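PDB 5NNP: N-terminal acetyltransferase-like protein from Chaetomium thermophilum, which probably serves as the auxiliary, helical-repeat subunit of an N-terminal acetyltransferase complex. Local coordinates for residues D95-A100 against A119-Q124; Q113-L118 against R135-K140. All coordinates share one frame; numbering follows the deposited sequence.

Contact 1: D95-A100 against A119-Q124; sequences DEAIKA and AVLQIQ
I98 and L121 form the middle of this crossing, their side chains sliding past each other in opposite directions as helix 94-107 meets helix 112-124. The short helical segments run closer to antiparallel than to perpendicular, at 139°, with axes 9.5 Å apart. Segment 95-100 lies in a predicted TPR, 78-111, and its helix packs against the next one in the chain, as helices do along a TPR array. In I98 the CG1 branch stands beside the backbone N, anti to the carbonyl carbon (chi1 -76°), and the chain then extends to CD1. That brings the CG1 methylene of I98 within 3.7 Å of L121 CB. The terminal methyl runs on over the neighbouring helix backbone, where I98 CD1 lies 3.6 Å from L121 O and 3.8 Å from Q122 CA. L121 has the same kind of first torsion, and its CD1 methyl settles on A97, 3.9 Å from the CB of that alanine. Q122 gives only its aliphatic part, CG, at 4.2 Å from I98 CD1; beyond it the chain is extended, and OE1 is hydrogen-bonded to S134 on helix 128-141. R89 of helix 78-90 touches both A97 and L121. All four touching residues are buried, and carbon meets carbon or a backbone carbonyl, so these segments are held by the fit of methyls and methylenes, while the amide oxygen of Q122 turns to a third helix.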
ATOM      1  N   ASP A  95      -9.542  -3.955  21.810  1.00 44.54           N
ATOM      2  CA  ASP A  95      -8.961  -4.883  22.749  1.00 48.04           C
ATOM      3  C   ASP A  95      -9.879  -5.053  23.937  1.00 44.75           C
ATOM      4  O   ASP A  95     -10.082  -6.168  24.418  1.00 48.31           O
ATOM      5  CB  ASP A  95      -7.577  -4.428  23.187  1.00 62.43           C
ATOM      6  CG  ASP A  95      -6.600  -5.572  23.246  1.00 75.24           C
ATOM      7  OD1 ASP A  95      -6.075  -5.947  22.171  1.00 77.20           O
ATOM      8  OD2 ASP A  95      -6.387  -6.111  24.359  1.00 81.99           O
ATOM      9  N   GLU A  96     -10.448  -3.951  24.406  1.00 45.46           N
ATOM     10  CA  GLU A  96     -11.381  -4.020  25.518  1.00 42.94           C
ATOM     11  C   GLU A  96     -12.681  -4.644  25.034  1.00 44.01           C
ATOM     12  O   GLU A  96     -13.403  -5.272  25.802  1.00 55.83           O
ATOM     13  CB  GLU A  96     -11.612  -2.637  26.124  1.00 40.70           C
ATOM     14  CG  GLU A  96     -10.379  -2.082  26.813  1.00 44.53           C
ATOM     15  CD  GLU A  96     -10.031  -2.825  28.096  1.00 56.74           C
ATOM     16  OE1 GLU A  96     -10.874  -2.841  29.033  1.00 59.19           O
ATOM     17  OE2 GLU A  96      -8.913  -3.388  28.163  1.00 58.64           O
ATOM     18  N   ALA A  97     -12.964  -4.493  23.746  1.00 36.23           N
ATOM     19  CA  ALA A  97     -14.126  -5.143  23.153  1.00 33.52           C
ATOM     20  C   ALA A  97     -13.992  -6.663  23.246  1.00 40.63           C
ATOM     21  O   ALA A  97     -14.953  -7.365  23.622  1.00 39.17           O
ATOM     22  CB  ALA A  97     -14.299  -4.711  21.716  1.00 27.70           C
ATOM     23  N   ILE A  98     -12.797  -7.167  22.918  1.00 32.30           N
ATOM     24  CA  ILE A  98     -12.561  -8.607  22.915  1.00 27.97           C
ATOM     25  C   ILE A  98     -12.830  -9.216  24.300  1.00 30.86           C
ATOM     26  O   ILE A  98     -13.509 -10.228  24.411  1.00 28.89           O
ATOM     27  CB  ILE A  98     -11.132  -8.948  22.449  1.00 26.13           C
ATOM     28  CG1 ILE A  98     -11.021  -8.799  20.930  1.00 33.09           C
ATOM     29  CG2 ILE A  98     -10.772 -10.377  22.817  1.00 26.14           C
ATOM     30  CD1 ILE A  98      -9.602  -8.876  20.373  1.00 25.93           C
ATOM     31  N   LYS A  99     -12.326  -8.574  25.350  1.00 33.69           N
ATOM     32  CA  LYS A  99     -12.495  -9.067  26.710  1.00 28.93           C
ATOM     33  C   LYS A  99     -13.964  -9.237  27.069  1.00 42.12           C
ATOM     34  O   LYS A  99     -14.326 -10.173  27.769  1.00 43.14           O
ATOM     35  CB  LYS A  99     -11.838  -8.111  27.713  1.00 30.15           C
ATOM     36  CG  LYS A  99     -10.355  -7.937  27.536  1.00 30.41           C
ATOM     37  CD  LYS A  99      -9.860  -6.803  28.415  1.00 40.03           C
ATOM     38  CE  LYS A  99      -8.471  -7.043  28.946  1.00 39.12           C
ATOM     39  NZ  LYS A  99      -7.526  -7.292  27.859  1.00 49.70           N
ATOM     40  N   ALA A 100     -14.795  -8.311  26.590  1.00 43.68           N
ATOM     41  CA  ALA A 100     -16.209  -8.253  26.947  1.00 29.13           C
ATOM     42  C   ALA A 100     -17.056  -9.209  26.091  1.00 30.04           C
ATOM     43  O   ALA A 100     -17.949  -9.893  26.602  1.00 31.50           O
ATOM     44  CB  ALA A 100     -16.714  -6.817  26.822  1.00 29.58           C
ATOM     45  N   ALA A 119     -14.793 -13.191  16.835  1.00 37.41           N
ATOM     46  CA  ALA A 119     -13.807 -13.822  15.979  1.00 37.37           C
ATOM     47  C   ALA A 119     -13.179 -12.780  15.068  1.00 39.20           C
ATOM     48  O   ALA A 119     -11.965 -12.787  14.830  1.00 30.45           O
ATOM     49  CB  ALA A 119     -14.450 -14.939  15.157  1.00 28.15           C
ATOM     50  N   VAL A 120     -14.027 -11.890  14.558  1.00 37.60           N
ATOM     51  CA  VAL A 120     -13.569 -10.825  13.683  1.00 38.90           C
ATOM     52  C   VAL A 120     -12.598  -9.936  14.457  1.00 37.77           C
ATOM     53  O   VAL A 120     -11.485  -9.693  14.017  1.00 42.43           O
ATOM     54  CB  VAL A 120     -14.744  -9.981  13.128  1.00 34.09           C
ATOM     55  CG1 VAL A 120     -14.217  -8.782  12.412  1.00 22.79           C
ATOM     56  CG2 VAL A 120     -15.629 -10.825  12.201  1.00 21.22           C
ATOM     57  N   LEU A 121     -13.024  -9.484  15.630  1.00 36.43           N
ATOM     58  CA  LEU A 121     -12.193  -8.643  16.486  1.00 30.20           C
ATOM     59  C   LEU A 121     -10.858  -9.311  16.801  1.00 29.91           C
ATOM     60  O   LEU A 121      -9.803  -8.665  16.793  1.00 36.51           O
ATOM     61  CB  LEU A 121     -12.939  -8.300  17.784  1.00 27.79           C
ATOM     62  CG  LEU A 121     -14.124  -7.330  17.707  1.00 29.01           C
ATOM     63  CD1 LEU A 121     -14.972  -7.436  18.942  1.00 25.77           C
ATOM     64  CD2 LEU A 121     -13.641  -5.892  17.543  1.00 33.19           C
ATOM     65  N   GLN A 122     -10.894 -10.609  17.068  1.00 30.32           N
ATOM     66  CA  GLN A 122      -9.679 -11.306  17.457  1.00 38.72           C
ATOM     67  C   GLN A 122      -8.636 -11.346  16.339  1.00 39.88           C
ATOM     68  O   GLN A 122      -7.442 -11.148  16.597  1.00 34.36           O
ATOM     69  CB  GLN A 122      -9.995 -12.725  17.906  1.00 36.38           C
ATOM     70  CG  GLN A 122     -10.550 -12.816  19.301  1.00 41.87           C
ATOM     71  CD  GLN A 122     -11.165 -14.178  19.578  1.00 40.78           C
ATOM     72  OE1 GLN A 122     -11.914 -14.719  18.755  1.00 37.19           O
ATOM     73  NE2 GLN A 122     -10.843 -14.744  20.737  1.00 31.15           N
ATOM     74  N   ILE A 123      -9.069 -11.622  15.109  1.00 32.96           N
ATOM     75  CA  ILE A 123      -8.110 -11.659  14.014  1.00 34.69           C
ATOM     76  C   ILE A 123      -7.654 -10.223  13.697  1.00 35.75           C
ATOM     77  O   ILE A 123      -6.477  -9.993  13.400  1.00 33.47           O
ATOM     78  CB  ILE A 123      -8.667 -12.360  12.750  1.00 29.16           C
ATOM     79  CG1 ILE A 123      -7.558 -12.551  11.708  1.00 28.84           C
ATOM     80  CG2 ILE A 123      -9.812 -11.581  12.149  1.00 27.26           C
ATOM     81  CD1 ILE A 123      -6.262 -13.204  12.247  1.00 22.78           C
ATOM     82  N   GLN A 124      -8.568  -9.262  13.808  1.00 28.91           N
ATOM     83  CA  GLN A 124      -8.205  -7.858  13.637  1.00 29.93           C
ATOM     84  C   GLN A 124      -7.071  -7.435  14.569  1.00 32.43           C
ATOM     85  O   GLN A 124      -6.279  -6.572  14.211  1.00 39.48           O
ATOM     86  CB  GLN A 124      -9.389  -6.936  13.882  1.00 29.09           C
ATOM     87  CG  GLN A 124      -9.000  -5.455  13.800  1.00 29.46           C
ATOM     88  CD  GLN A 124      -8.767  -4.993  12.369  1.00 29.98           C
ATOM     89  OE1 GLN A 124      -9.290  -5.579  11.415  1.00 42.37           O
ATOM     90  NE2 GLN A 124      -7.971  -3.962  12.210  1.00 27.34           N
TER

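Contact 2: Q113-L118 against R135-K140; sequences QIQRDL and RLNMLK
Q115 and M138 carry the apolar part of this contact, between helix 112-124 and helix 128-141, by laying methylene against methylene: Q115 CG is 3.5 Å from M138 CG and 4.0 Å from M138 SD. Q115 gets there with CG anti to its own N (chi1 172°) and then bends at chi2, which turns the amide aside. M138 runs straight as far as its sulfur and bends at chi3 (72°), so that CE comes down on the backbone of R116, 4.0 Å from R116 CA. The segment axes lie 10.4 Å apart and run roughly antiparallel, as expected for neighbouring helices in the right-handed superhelix of a TPR-type array; Q115 also touches L105 of helix 94-107, while R135 reaches A151 of helix 146-159, so the array carries on to the helices before and after. Among the polar groups, Q115 OE1 sits 3.5 Å from N137 CB, a van der Waals approach, with the two side chains crossing at about a right angle. Q115 NE2 instead makes a weak hydrogen bond to S134 OG, earlier on the same helix as N137. With an alanine here in place of the glutamine, M138 CG is likely to lose the methylene it rests on, and S134 OG the weak bond from the amide. Charge enters within the helix: R116 NH1 and D117 OD1 form a long salt bridge of 3.8 Å, by charge only, the oxygen well out of the guanidinium plane and toward its rim, with no N-H pointing at it. D117 has a second, weak and long, ion pair with R89.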
ATOM      1  N   GLN A 113     -24.168 -14.539  16.991  1.00 42.36           N
ATOM      2  CA  GLN A 113     -23.769 -13.167  16.713  1.00 38.02           C
ATOM      3  C   GLN A 113     -22.542 -12.777  17.535  1.00 46.45           C
ATOM      4  O   GLN A 113     -21.603 -12.138  17.036  1.00 43.22           O
ATOM      5  CB  GLN A 113     -24.905 -12.196  17.000  1.00 39.31           C
ATOM      6  CG  GLN A 113     -24.510 -10.737  16.809  1.00 44.50           C
ATOM      7  CD  GLN A 113     -25.544  -9.764  17.353  1.00 57.85           C
ATOM      8  OE1 GLN A 113     -26.354 -10.108  18.223  1.00 66.67           O
ATOM      9  NE2 GLN A 113     -25.529  -8.540  16.835  1.00 59.04           N
ATOM     10  N   ILE A 114     -22.568 -13.152  18.807  1.00 40.30           N
ATOM     11  CA  ILE A 114     -21.477 -12.809  19.692  1.00 37.66           C
ATOM     12  C   ILE A 114     -20.195 -13.508  19.244  1.00 38.78           C
ATOM     13  O   ILE A 114     -19.126 -12.887  19.217  1.00 39.00           O
ATOM     14  CB  ILE A 114     -21.825 -13.152  21.153  1.00 34.13           C
ATOM     15  CG1 ILE A 114     -22.917 -12.191  21.646  1.00 35.71           C
ATOM     16  CG2 ILE A 114     -20.592 -13.074  22.038  1.00 30.58           C
ATOM     17  CD1 ILE A 114     -23.424 -12.464  23.050  1.00 37.37           C
ATOM     18  N   GLN A 115     -20.302 -14.778  18.864  1.00 32.60           N
ATOM     19  CA  GLN A 115     -19.135 -15.547  18.424  1.00 30.55           C
ATOM     20  C   GLN A 115     -18.603 -15.004  17.115  1.00 34.76           C
ATOM     21  O   GLN A 115     -17.394 -14.963  16.895  1.00 35.30           O
ATOM     22  CB  GLN A 115     -19.476 -17.036  18.266  1.00 29.52           C
ATOM     23  CG  GLN A 115     -18.369 -17.883  17.617  1.00 24.72           C
ATOM     24  CD  GLN A 115     -17.098 -17.972  18.479  1.00 31.28           C
ATOM     25  OE1 GLN A 115     -16.890 -18.949  19.181  1.00 36.08           O
ATOM     26  NE2 GLN A 115     -16.254 -16.942  18.423  1.00 31.00           N
ATOM     27  N   ARG A 116     -19.518 -14.592  16.244  1.00 43.82           N
ATOM     28  CA  ARG A 116     -19.160 -14.051  14.936  1.00 42.25           C
ATOM     29  C   ARG A 116     -18.336 -12.775  15.079  1.00 38.58           C
ATOM     30  O   ARG A 116     -17.295 -12.628  14.442  1.00 44.49           O
ATOM     31  CB  ARG A 116     -20.419 -13.786  14.113  1.00 45.18           C
ATOM     32  CG  ARG A 116     -20.180 -13.329  12.698  1.00 52.62           C
ATOM     33  CD  ARG A 116     -21.485 -13.342  11.906  1.00 62.34           C
ATOM     34  NE  ARG A 116     -22.612 -12.768  12.648  1.00 73.74           N
ATOM     35  CZ  ARG A 116     -22.989 -11.491  12.572  1.00 80.31           C
ATOM     36  NH1 ARG A 116     -22.325 -10.649  11.784  1.00 88.00           N
ATOM     37  NH2 ARG A 116     -24.028 -11.051  13.280  1.00 73.10           N
ATOM     38  N   ASP A 117     -18.793 -11.880  15.948  1.00 29.80           N
ATOM     39  CA  ASP A 117     -18.206 -10.559  16.079  1.00 33.51           C
ATOM     40  C   ASP A 117     -16.897 -10.598  16.832  1.00 39.26           C
ATOM     41  O   ASP A 117     -15.963  -9.867  16.499  1.00 43.10           O
ATOM     42  CB  ASP A 117     -19.197  -9.623  16.743  1.00 43.60           C
ATOM     43  CG  ASP A 117     -20.371  -9.298  15.831  1.00 51.15           C
ATOM     44  OD1 ASP A 117     -20.178  -9.281  14.597  1.00 52.41           O
ATOM     45  OD2 ASP A 117     -21.486  -9.069  16.336  1.00 51.51           O
ATOM     46  N   LEU A 118     -16.815 -11.483  17.816  1.00 37.64           N
ATOM     47  CA  LEU A 118     -15.582 -11.693  18.564  1.00 36.03           C
ATOM     48  C   LEU A 118     -14.458 -12.228  17.676  1.00 37.43           C
ATOM     49  O   LEU A 118     -13.314 -11.797  17.759  1.00 40.76           O
ATOM     50  CB  LEU A 118     -15.834 -12.664  19.721  1.00 27.48           C
ATOM     51  CG  LEU A 118     -14.602 -13.220  20.415  1.00 30.60           C
ATOM     52  CD1 LEU A 118     -13.927 -12.135  21.238  1.00 27.08           C
ATOM     53  CD2 LEU A 118     -14.982 -14.411  21.276  1.00 32.84           C
ATOM     54  N   ARG A 135     -12.893 -20.096  15.391  1.00 31.94           N
ATOM     55  CA  ARG A 135     -13.221 -20.727  14.124  1.00 37.83           C
ATOM     56  C   ARG A 135     -13.533 -22.192  14.300  1.00 34.66           C
ATOM     57  O   ARG A 135     -14.410 -22.726  13.613  1.00 35.50           O
ATOM     58  CB  ARG A 135     -12.084 -20.559  13.125  1.00 42.26           C
ATOM     59  CG  ARG A 135     -11.995 -19.165  12.623  1.00 38.99           C
ATOM     60  CD  ARG A 135     -13.376 -18.723  12.191  1.00 36.28           C
ATOM     61  NE  ARG A 135     -13.315 -17.384  11.629  1.00 51.41           N
ATOM     62  CZ  ARG A 135     -14.261 -16.843  10.872  1.00 56.13           C
ATOM     63  NH1 ARG A 135     -14.097 -15.603  10.400  1.00 63.14           N
ATOM     64  NH2 ARG A 135     -15.361 -17.539  10.590  1.00 36.04           N
ATOM     65  N   LEU A 136     -12.812 -22.840  15.212  1.00 29.71           N
ATOM     66  CA  LEU A 136     -13.070 -24.250  15.510  1.00 38.52           C
ATOM     67  C   LEU A 136     -14.500 -24.390  16.021  1.00 34.79           C
ATOM     68  O   LEU A 136     -15.239 -25.293  15.643  1.00 33.46           O
ATOM     69  CB  LEU A 136     -12.072 -24.790  16.531  1.00 38.15           C
ATOM     70  CG  LEU A 136     -12.144 -26.258  16.936  1.00 34.75           C
ATOM     71  CD1 LEU A 136     -12.189 -27.146  15.705  1.00 35.14           C
ATOM     72  CD2 LEU A 136     -10.931 -26.591  17.792  1.00 30.42           C
ATOM     73  N   ASN A 137     -14.887 -23.446  16.861  1.00 35.42           N
ATOM     74  CA  ASN A 137     -16.230 -23.377  17.370  1.00 25.48           C
ATOM     75  C   ASN A 137     -17.254 -23.136  16.294  1.00 35.69           C
ATOM     76  O   ASN A 137     -18.254 -23.835  16.208  1.00 35.45           O
ATOM     77  CB  ASN A 137     -16.313 -22.276  18.395  1.00 36.29           C
ATOM     78  CG  ASN A 137     -16.678 -22.788  19.716  1.00 48.17           C
ATOM     79  OD1 ASN A 137     -15.828 -23.295  20.443  1.00 75.89           O
ATOM     80  ND2 ASN A 137     -17.952 -22.690  20.054  1.00 45.88           N
ATOM     81  N   MET A 138     -17.017 -22.113  15.485  1.00 33.77           N
ATOM     82  CA  MET A 138     -17.928 -21.805  14.402  1.00 33.83           C
ATOM     83  C   MET A 138     -18.048 -22.995  13.446  1.00 35.09           C
ATOM     84  O   MET A 138     -19.140 -23.343  13.018  1.00 45.38           O
ATOM     85  CB  MET A 138     -17.463 -20.545  13.677  1.00 28.02           C
ATOM     86  CG  MET A 138     -17.351 -19.365  14.624  1.00 34.89           C
ATOM     87  SD  MET A 138     -16.771 -17.808  13.920  1.00 37.48           S
ATOM     88  CE  MET A 138     -18.219 -17.344  12.954  1.00 29.11           C
ATOM     89  N   LEU A 139     -16.928 -23.634  13.139  1.00 32.56           N
ATOM     90  CA  LEU A 139     -16.928 -24.813  12.276  1.00 32.08           C
ATOM     91  C   LEU A 139     -17.731 -25.976  12.888  1.00 42.34           C
ATOM     92  O   LEU A 139     -18.433 -26.719  12.194  1.00 44.55           O
ATOM     93  CB  LEU A 139     -15.487 -25.245  11.998  1.00 29.65           C
ATOM     94  CG  LEU A 139     -15.297 -26.581  11.281  1.00 36.54           C
ATOM     95  CD1 LEU A 139     -15.935 -26.570   9.895  1.00 35.67           C
ATOM     96  CD2 LEU A 139     -13.819 -26.958  11.205  1.00 30.12           C
ATOM     97  N   LYS A 140     -17.624 -26.133  14.197  1.00 38.77           N
ATOM     98  CA  LYS A 140     -18.366 -27.179  14.881  1.00 31.36           C
ATOM     99  C   LYS A 140     -19.857 -26.921  14.748  1.00 36.69           C
ATOM    100  O   LYS A 140     -20.659 -27.844  14.602  1.00 46.22           O
ATOM    101  CB  LYS A 140     -17.956 -27.237  16.345  1.00 27.84           C
ATOM    102  CG  LYS A 140     -17.936 -28.605  16.913  1.00 46.27           C
ATOM    103  CD  LYS A 140     -17.370 -28.588  18.318  1.00 49.50           C
ATOM    104  CE  LYS A 140     -17.966 -27.452  19.116  1.00 47.57           C
ATOM    105  NZ  LYS A 140     -17.628 -27.543  20.557  1.00 48.96           N
TER

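How the contacts relate
Contacts 1 and 2 share helix 112-124, with contact 2 using its earlier turns and contact 1 its final ones, and their centres are 12 Å apart. Along the chain the segments alternate: 95-100, 113-118, 119-124, 135-140. Helix 112-124 is thus packed against the helix before it, 94-107, in contact 1 and the helix after it, 128-141, in contact 2. The two contacts also touch, through I98 O on L118 CD1 and A119 CB on M138 SD. S134 of helix 128-141 serves both contacts. Such helix-to-next-helix packing, repeated, builds the TPR-type superhelix of this all-helical chain.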